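Local coordinates for F5/8 type C domain protein (PDB 7JRM) that probably binds carbohydrate through a calcium-containing CBM51 module that belongs to a mucin-directed O-glycopeptidase, ZmpB, at residues A[159-169]-A[203-214]. Residues are numbered along the deposited sequence; the frame is centred on the assembly and turned at random.
Sequences KKVSSVKFKVY and VVDVADNGNNWD. With CA (calcium ion), chain B.
Ser-163 and Asp-214 meet across a calcium ion that joins the two segments. Ser-163 binds it through its carbonyl O at 2.4 Å and, more loosely, through OG at 2.9 Å; the small hydroxyl reaches the metal because it stands between the backbone N and the carbonyl carbon (chi1 58°). Asp-214 grips the calcium with both carboxylate oxygens, OD2 the nearer at 2.5 Å. The loop after strand 203-205 adds the carbonyls of Val-206, Asp-208 and Gly-210; the positive phi at Gly-210 favours glycine. A water completes the shell.

In the second shell, the N-H of Ser-163 points almost straight at Asp-214 OD1 (3.0 Å, 176°), which, with the two-oxygen grip on calcium, helps to set the carboxylate's rotation, although the donor lies 34° out of its plane; Ser-132 bonds to OD2. The calcium-bound water also lies within hydrogen-bonding distance of the carbonyls of Val-161 and Asn-212. Farther out, Lys-159 lies over one face of the Trp-213 indole, its CE above the six-membered ring and NZ 3.8 Å from that ring's centroid, a CH-pi contact joined to a cation-pi one.

Beyond the metal the segments pair as antiparallel strands. Lys-167, extended beyond CG, sends NZ to the anti lone pair of Asp-205 OD2 (2.9 Å). On the buried face, branched Val-204 turns CG1 to CB of Val-164 and CG2 to the ring of Phe-166, which meets Trp-218 edge-to-face. Such a calcium site at the end of paired strands is consistent with the beta-sandwich of an NPCBM-type carbohydrate-binding module.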
ATOM      1  N   LYS A 159      26.603  39.684 -22.757  1.00 24.30           N
ATOM      2  CA  LYS A 159      27.224  39.703 -24.075  1.00 25.79           C
ATOM      3  C   LYS A 159      26.312  40.249 -25.169  1.00 23.13           C
ATOM      4  O   LYS A 159      26.757  40.370 -26.317  1.00 24.04           O
ATOM      5  CB  LYS A 159      27.695  38.295 -24.449  1.00 23.46           C
ATOM      6  CG  LYS A 159      28.843  37.787 -23.591  1.00 20.91           C
ATOM      7  CD  LYS A 159      29.955  38.817 -23.480  1.00 26.12           C
ATOM      8  CE  LYS A 159      31.139  38.271 -22.697  1.00 28.97           C
ATOM      9  NZ  LYS A 159      32.339  39.140 -22.832  1.00 30.32           N
ATOM     10  N   LYS A 160      25.053  40.555 -24.848  1.00 22.81           N
ATOM     11  CA  LYS A 160      24.118  41.225 -25.752  1.00 25.81           C
ATOM     12  C   LYS A 160      23.734  40.390 -26.972  1.00 25.09           C
ATOM     13  O   LYS A 160      22.544  40.187 -27.237  1.00 27.44           O
ATOM     14  CB  LYS A 160      24.693  42.567 -26.218  1.00 28.29           C
ATOM     15  CG  LYS A 160      24.865  43.599 -25.117  1.00 30.76           C
ATOM     16  CD  LYS A 160      25.452  44.889 -25.669  1.00 30.63           C
ATOM     17  CE  LYS A 160      25.638  45.931 -24.578  1.00 34.29           C
ATOM     18  NZ  LYS A 160      26.442  45.411 -23.438  1.00 37.65           N
ATOM     19  N   VAL A 161      24.727  39.906 -27.727  1.00 15.81           N
ATOM     20  CA  VAL A 161      24.476  39.379 -29.066  1.00 25.72           C
ATOM     21  C   VAL A 161      24.221  37.877 -29.094  1.00 20.69           C
ATOM     22  O   VAL A 161      24.067  37.311 -30.186  1.00 19.98           O
ATOM     23  CB  VAL A 161      25.656  39.702 -30.005  1.00 20.70           C
ATOM     24  CG1 VAL A 161      25.859  41.205 -30.103  1.00 25.86           C
ATOM     25  CG2 VAL A 161      26.923  39.013 -29.519  1.00 19.54           C
ATOM     26  N   SER A 162      24.169  37.213 -27.943  1.00 16.60           N
ATOM     27  CA  SER A 162      23.990  35.765 -27.926  1.00 19.52           C
ATOM     28  C   SER A 162      22.651  35.376 -28.546  1.00 16.81           C
ATOM     29  O   SER A 162      21.608  35.946 -28.210  1.00 22.94           O
ATOM     30  CB  SER A 162      24.082  35.241 -26.493  1.00 19.65           C
ATOM     31  OG  SER A 162      25.427  35.218 -26.046  1.00 18.70           O
ATOM     32  N   SER A 163      22.688  34.401 -29.458  1.00 18.04           N
ATOM     33  CA  SER A 163      21.494  33.936 -30.159  1.00 16.80           C
ATOM     34  C   SER A 163      21.746  32.602 -30.850  1.00 14.54           C
ATOM     35  O   SER A 163      22.703  32.473 -31.619  1.00 17.17           O
ATOM     36  CB  SER A 163      21.033  34.975 -31.186  1.00 22.31           C
ATOM     37  OG  SER A 163      22.059  35.250 -32.123  1.00 18.35           O
ATOM     38  N   VAL A 164      20.898  31.607 -30.591  1.00 16.24           N
ATOM     39  CA  VAL A 164      21.033  30.278 -31.174  1.00 15.73           C
ATOM     40  C   VAL A 164      19.653  29.757 -31.558  1.00 15.54           C
ATOM     41  O   VAL A 164      18.626  30.380 -31.282  1.00 13.07           O
ATOM     42  CB  VAL A 164      21.729  29.283 -30.221  1.00 12.96           C
ATOM     43  CG1 VAL A 164      23.165  29.698 -29.957  1.00 11.76           C
ATOM     44  CG2 VAL A 164      20.953  29.162 -28.924  1.00 14.40           C
ATOM     45  N   LYS A 165      19.643  28.597 -32.209  1.00 15.76           N
ATOM     46  CA  LYS A 165      18.423  27.850 -32.472  1.00 14.66           C
ATOM     47  C   LYS A 165      18.717  26.375 -32.259  1.00 13.46           C
ATOM     48  O   LYS A 165      19.683  25.846 -32.817  1.00 15.82           O
ATOM     49  CB  LYS A 165      17.904  28.088 -33.894  1.00 14.84           C
ATOM     50  CG  LYS A 165      16.569  27.414 -34.177  1.00 22.18           C
ATOM     51  CD  LYS A 165      16.253  27.387 -35.664  1.00 22.01           C
ATOM     52  CE  LYS A 165      16.488  28.743 -36.307  1.00 28.83           C
ATOM     53  NZ  LYS A 165      17.124  28.612 -37.646  1.00 28.18           N
ATOM     54  N   PHE A 166      17.895  25.718 -31.448  1.00 12.08           N
ATOM     55  CA  PHE A 166      18.078  24.307 -31.153  1.00 10.60           C
ATOM     56  C   PHE A 166      17.247  23.463 -32.108  1.00 12.81           C
ATOM     57  O   PHE A 166      16.083  23.770 -32.376  1.00 14.56           O
ATOM     58  CB  PHE A 166      17.686  23.998 -29.709  1.00 11.68           C
ATOM     59  CG  PHE A 166      18.533  24.701 -28.689  1.00  9.67           C
ATOM     60  CD1 PHE A 166      18.239  25.996 -28.302  1.00 11.03           C
ATOM     61  CD2 PHE A 166      19.624  24.067 -28.117  1.00  9.26           C
ATOM     62  CE1 PHE A 166      19.013  26.646 -27.364  1.00 12.44           C
ATOM     63  CE2 PHE A 166      20.402  24.713 -27.178  1.00 10.76           C
ATOM     64  CZ  PHE A 166      20.096  26.005 -26.802  1.00 13.53           C
ATOM     65  N   LYS A 167      17.859  22.401 -32.626  1.00 13.21           N
ATOM     66  CA  LYS A 167      17.195  21.475 -33.529  1.00 15.03           C
ATOM     67  C   LYS A 167      17.527  20.051 -33.114  1.00 18.31           C
ATOM     68  O   LYS A 167      18.634  19.765 -32.652  1.00 14.48           O
ATOM     69  CB  LYS A 167      17.615  21.707 -34.988  1.00 14.28           C
ATOM     70  CG  LYS A 167      17.394  23.127 -35.482  1.00 17.26           C
ATOM     71  CD  LYS A 167      17.850  23.293 -36.920  1.00 23.74           C
ATOM     72  CE  LYS A 167      18.221  24.738 -37.216  1.00 23.74           C
ATOM     73  NZ  LYS A 167      18.817  24.895 -38.571  1.00 28.23           N
ATOM     74  N   VAL A 168      16.555  19.158 -33.281  1.00 15.27           N
ATOM     75  CA  VAL A 168      16.703  17.751 -32.922  1.00 13.33           C
ATOM     76  C   VAL A 168      16.386  16.914 -34.153  1.00 14.92           C
ATOM     77  O   VAL A 168      15.273  16.981 -34.689  1.00 13.61           O
ATOM     78  CB  VAL A 168      15.796  17.360 -31.745  1.00 11.59           C
ATOM     79  CG1 VAL A 168      15.801  15.850 -31.555  1.00 16.06           C
ATOM     80  CG2 VAL A 168      16.248  18.062 -30.475  1.00 12.79           C
ATOM     81  N   TYR A 169      17.363  16.130 -34.598  1.00 15.81           N
ATOM     82  CA  TYR A 169      17.209  15.237 -35.735  1.00 15.81           C
ATOM     83  C   TYR A 169      17.151  13.798 -35.246  1.00 18.46           C
ATOM     84  O   TYR A 169      17.923  13.400 -34.368  1.00 14.61           O
ATOM     85  CB  TYR A 169      18.359  15.408 -36.730  1.00 14.55           C
ATOM     86  CG  TYR A 169      18.382  16.755 -37.418  1.00 17.06           C
ATOM     87  CD1 TYR A 169      17.864  16.913 -38.696  1.00 20.91           C
ATOM     88  CD2 TYR A 169      18.922  17.871 -36.788  1.00 15.96           C
ATOM     89  CE1 TYR A 169      17.882  18.141 -39.329  1.00 25.15           C
ATOM     90  CE2 TYR A 169      18.943  19.104 -37.413  1.00 18.47           C
ATOM     91  CZ  TYR A 169      18.424  19.234 -38.683  1.00 23.30           C
ATOM     92  OH  TYR A 169      18.444  20.460 -39.309  1.00 22.33           O
ATOM     93  N   VAL A 203      21.448  19.690 -32.523  1.00 14.18           N
ATOM     94  CA  VAL A 203      22.046  20.735 -33.346  1.00 15.65           C
ATOM     95  C   VAL A 203      21.765  22.091 -32.715  1.00 12.14           C
ATOM     96  O   VAL A 203      20.618  22.396 -32.366  1.00 15.63           O
ATOM     97  CB  VAL A 203      21.518  20.685 -34.791  1.00 15.10           C
ATOM     98  CG1 VAL A 203      22.010  21.889 -35.581  1.00 19.03           C
ATOM     99  CG2 VAL A 203      21.945  19.389 -35.464  1.00 17.86           C
ATOM    100  N   VAL A 204      22.812  22.899 -32.576  1.00 15.97           N
ATOM    101  CA  VAL A 204      22.710  24.274 -32.099  1.00 13.56           C
ATOM    102  C   VAL A 204      23.194  25.165 -33.237  1.00 16.01           C
ATOM    103  O   VAL A 204      24.401  25.264 -33.487  1.00 14.74           O
ATOM    104  CB  VAL A 204      23.527  24.510 -30.823  1.00 14.88           C
ATOM    105  CG1 VAL A 204      23.385  25.953 -30.363  1.00 11.70           C
ATOM    106  CG2 VAL A 204      23.094  23.547 -29.728  1.00 12.42           C
ATOM    107  N   ASP A 205      22.263  25.812 -33.930  1.00 19.41           N
ATOM    108  CA  ASP A 205      22.621  26.688 -35.035  1.00 18.41           C
ATOM    109  C   ASP A 205      22.963  28.087 -34.524  1.00 17.99           C
ATOM    110  O   ASP A 205      22.737  28.430 -33.362  1.00 15.63           O
ATOM    111  CB  ASP A 205      21.494  26.749 -36.066  1.00 18.51           C
ATOM    112  CG  ASP A 205      22.014  26.827 -37.487  1.00 20.66           C
ATOM    113  OD1 ASP A 205      23.124  27.366 -37.684  1.00 17.71           O
ATOM    114  OD2 ASP A 205      21.318  26.347 -38.407  1.00 26.41           O
ATOM    115  N   VAL A 206      23.512  28.905 -35.424  1.00 17.77           N
ATOM    116  CA  VAL A 206      24.119  30.170 -35.021  1.00 19.24           C
ATOM    117  C   VAL A 206      23.153  31.351 -35.016  1.00 20.43           C
ATOM    118  O   VAL A 206      23.478  32.392 -34.426  1.00 20.52           O
ATOM    119  CB  VAL A 206      25.320  30.499 -35.924  1.00 22.69           C
ATOM    120  CG1 VAL A 206      26.360  29.393 -35.843  1.00 18.34           C
ATOM    121  CG2 VAL A 206      24.863  30.701 -37.362  1.00 18.47           C
ATOM    122  N   ALA A 207      21.988  31.227 -35.653  1.00 21.45           N
ATOM    123  CA  ALA A 207      20.996  32.312 -35.750  1.00 23.37           C
ATOM    124  C   ALA A 207      21.698  33.534 -36.343  1.00 21.94           C
ATOM    125  O   ALA A 207      22.359  33.407 -37.383  1.00 25.58           O
ATOM    126  CB  ALA A 207      20.335  32.523 -34.395  1.00 19.91           C
ATOM    127  N   ASP A 208      21.594  34.712 -35.733  1.00 19.18           N
ATOM    128  CA  ASP A 208      22.255  35.907 -36.236  1.00 24.98           C
ATOM    129  C   ASP A 208      23.563  36.153 -35.488  1.00 22.91           C
ATOM    130  O   ASP A 208      23.878  35.492 -34.496  1.00 17.93           O
ATOM    131  CB  ASP A 208      21.333  37.129 -36.127  1.00 21.99           C
ATOM    132  CG  ASP A 208      20.732  37.299 -34.739  1.00 24.96           C
ATOM    133  OD1 ASP A 208      19.590  37.796 -34.646  1.00 36.74           O
ATOM    134  OD2 ASP A 208      21.395  36.951 -33.738  1.00 27.54           O
ATOM    135  N   ASN A 209      24.329  37.125 -35.992  1.00 22.81           N
ATOM    136  CA  ASN A 209      25.595  37.550 -35.389  1.00 20.16           C
ATOM    137  C   ASN A 209      26.617  36.418 -35.334  1.00 21.00           C
ATOM    138  O   ASN A 209      27.512  36.421 -34.485  1.00 20.06           O
ATOM    139  CB  ASN A 209      25.379  38.137 -33.990  1.00 22.00           C
ATOM    140  CG  ASN A 209      24.922  39.580 -34.027  1.00 27.24           C
ATOM    141  OD1 ASN A 209      23.788  39.893 -33.666  1.00 30.46           O
ATOM    142  ND2 ASN A 209      25.806  40.471 -34.464  1.00 24.54           N
ATOM    143  N   GLY A 210      26.502  35.450 -36.239  1.00 21.45           N
ATOM    144  CA  GLY A 210      27.411  34.325 -36.211  1.00 18.36           C
ATOM    145  C   GLY A 210      27.261  33.526 -34.930  1.00 20.54           C
ATOM    146  O   GLY A 210      26.179  33.431 -34.340  1.00 19.63           O
ATOM    147  N   ASN A 211      28.375  32.947 -34.482  1.00 18.82           N
ATOM    148  CA  ASN A 211      28.401  32.143 -33.268  1.00 21.52           C
ATOM    149  C   ASN A 211      28.916  32.922 -32.062  1.00 20.69           C
ATOM    150  O   ASN A 211      29.284  32.312 -31.053  1.00 19.37           O
ATOM    151  CB  ASN A 211      29.245  30.885 -33.487  1.00 17.46           C
ATOM    152  CG  ASN A 211      30.721  31.191 -33.673  1.00 23.11           C
ATOM    153  OD1 ASN A 211      31.111  32.336 -33.901  1.00 26.73           O
ATOM    154  ND2 ASN A 211      31.552  30.160 -33.573  1.00 25.47           N
ATOM    155  N   ASN A 212      28.941  34.250 -32.143  1.00 21.39           N
ATOM    156  CA  ASN A 212      29.552  35.061 -31.096  1.00 19.74           C
ATOM    157  C   ASN A 212      28.812  34.897 -29.775  1.00 18.28           C
ATOM    158  O   ASN A 212      27.618  35.203 -29.680  1.00 17.56           O
ATOM    159  CB  ASN A 212      29.574  36.529 -31.517  1.00 22.91           C
ATOM    160  CG  ASN A 212      30.602  37.337 -30.751  1.00 20.30           C
ATOM    161  OD1 ASN A 212      31.606  36.798 -30.284  1.00 24.45           O
ATOM    162  ND2 ASN A 212      30.354  38.634 -30.609  1.00 16.50           N
ATOM    163  N   TRP A 213      29.530  34.413 -28.759  1.00 15.99           N
ATOM    164  CA  TRP A 213      28.997  34.234 -27.406  1.00 17.61           C
ATOM    165  C   TRP A 213      27.776  33.319 -27.389  1.00 19.17           C
ATOM    166  O   TRP A 213      26.855  33.506 -26.591  1.00 17.25           O
ATOM    167  CB  TRP A 213      28.669  35.583 -26.760  1.00 17.73           C
ATOM    168  CG  TRP A 213      29.853  36.496 -26.677  1.00 22.46           C
ATOM    169  CD1 TRP A 213      29.997  37.707 -27.286  1.00 25.43           C
ATOM    170  CD2 TRP A 213      31.063  36.271 -25.942  1.00 19.85           C
ATOM    171  NE1 TRP A 213      31.220  38.252 -26.977  1.00 23.98           N
ATOM    172  CE2 TRP A 213      31.894  37.388 -26.153  1.00 20.43           C
ATOM    173  CE3 TRP A 213      31.523  35.233 -25.125  1.00 21.38           C
ATOM    174  CZ2 TRP A 213      33.158  37.498 -25.578  1.00 27.66           C
ATOM    175  CZ3 TRP A 213      32.777  35.343 -24.556  1.00 25.78           C
ATOM    176  CH2 TRP A 213      33.580  36.467 -24.784  1.00 20.19           C
ATOM    177  N   ASP A 214      27.769  32.312 -28.262  1.00 18.01           N
ATOM    178  CA  ASP A 214      26.640  31.391 -28.380  1.00 16.63           C
ATOM    179  C   ASP A 214      26.821  30.189 -27.448  1.00 16.67           C
ATOM    180  O   ASP A 214      26.955  29.043 -27.873  1.00 13.63           O
ATOM    181  CB  ASP A 214      26.474  30.948 -29.828  1.00 17.00           C
ATOM    182  CG  ASP A 214      25.699  31.950 -30.660  1.00 17.20           C
ATOM    183  OD1 ASP A 214      25.271  32.986 -30.106  1.00 19.55           O
ATOM    184  OD2 ASP A 214      25.513  31.697 -31.868  1.00 18.35           O
TER
HETATM  185 CA    CA B1701      24.401  33.717 -32.713  1.00 19.53          CA
HETATM  186  O   HOH W   1      25.731  35.477 -31.740  1.00 17.76           O
HETATM  187  O   HOH W   2      19.862  29.543 -37.163  1.00 19.16           O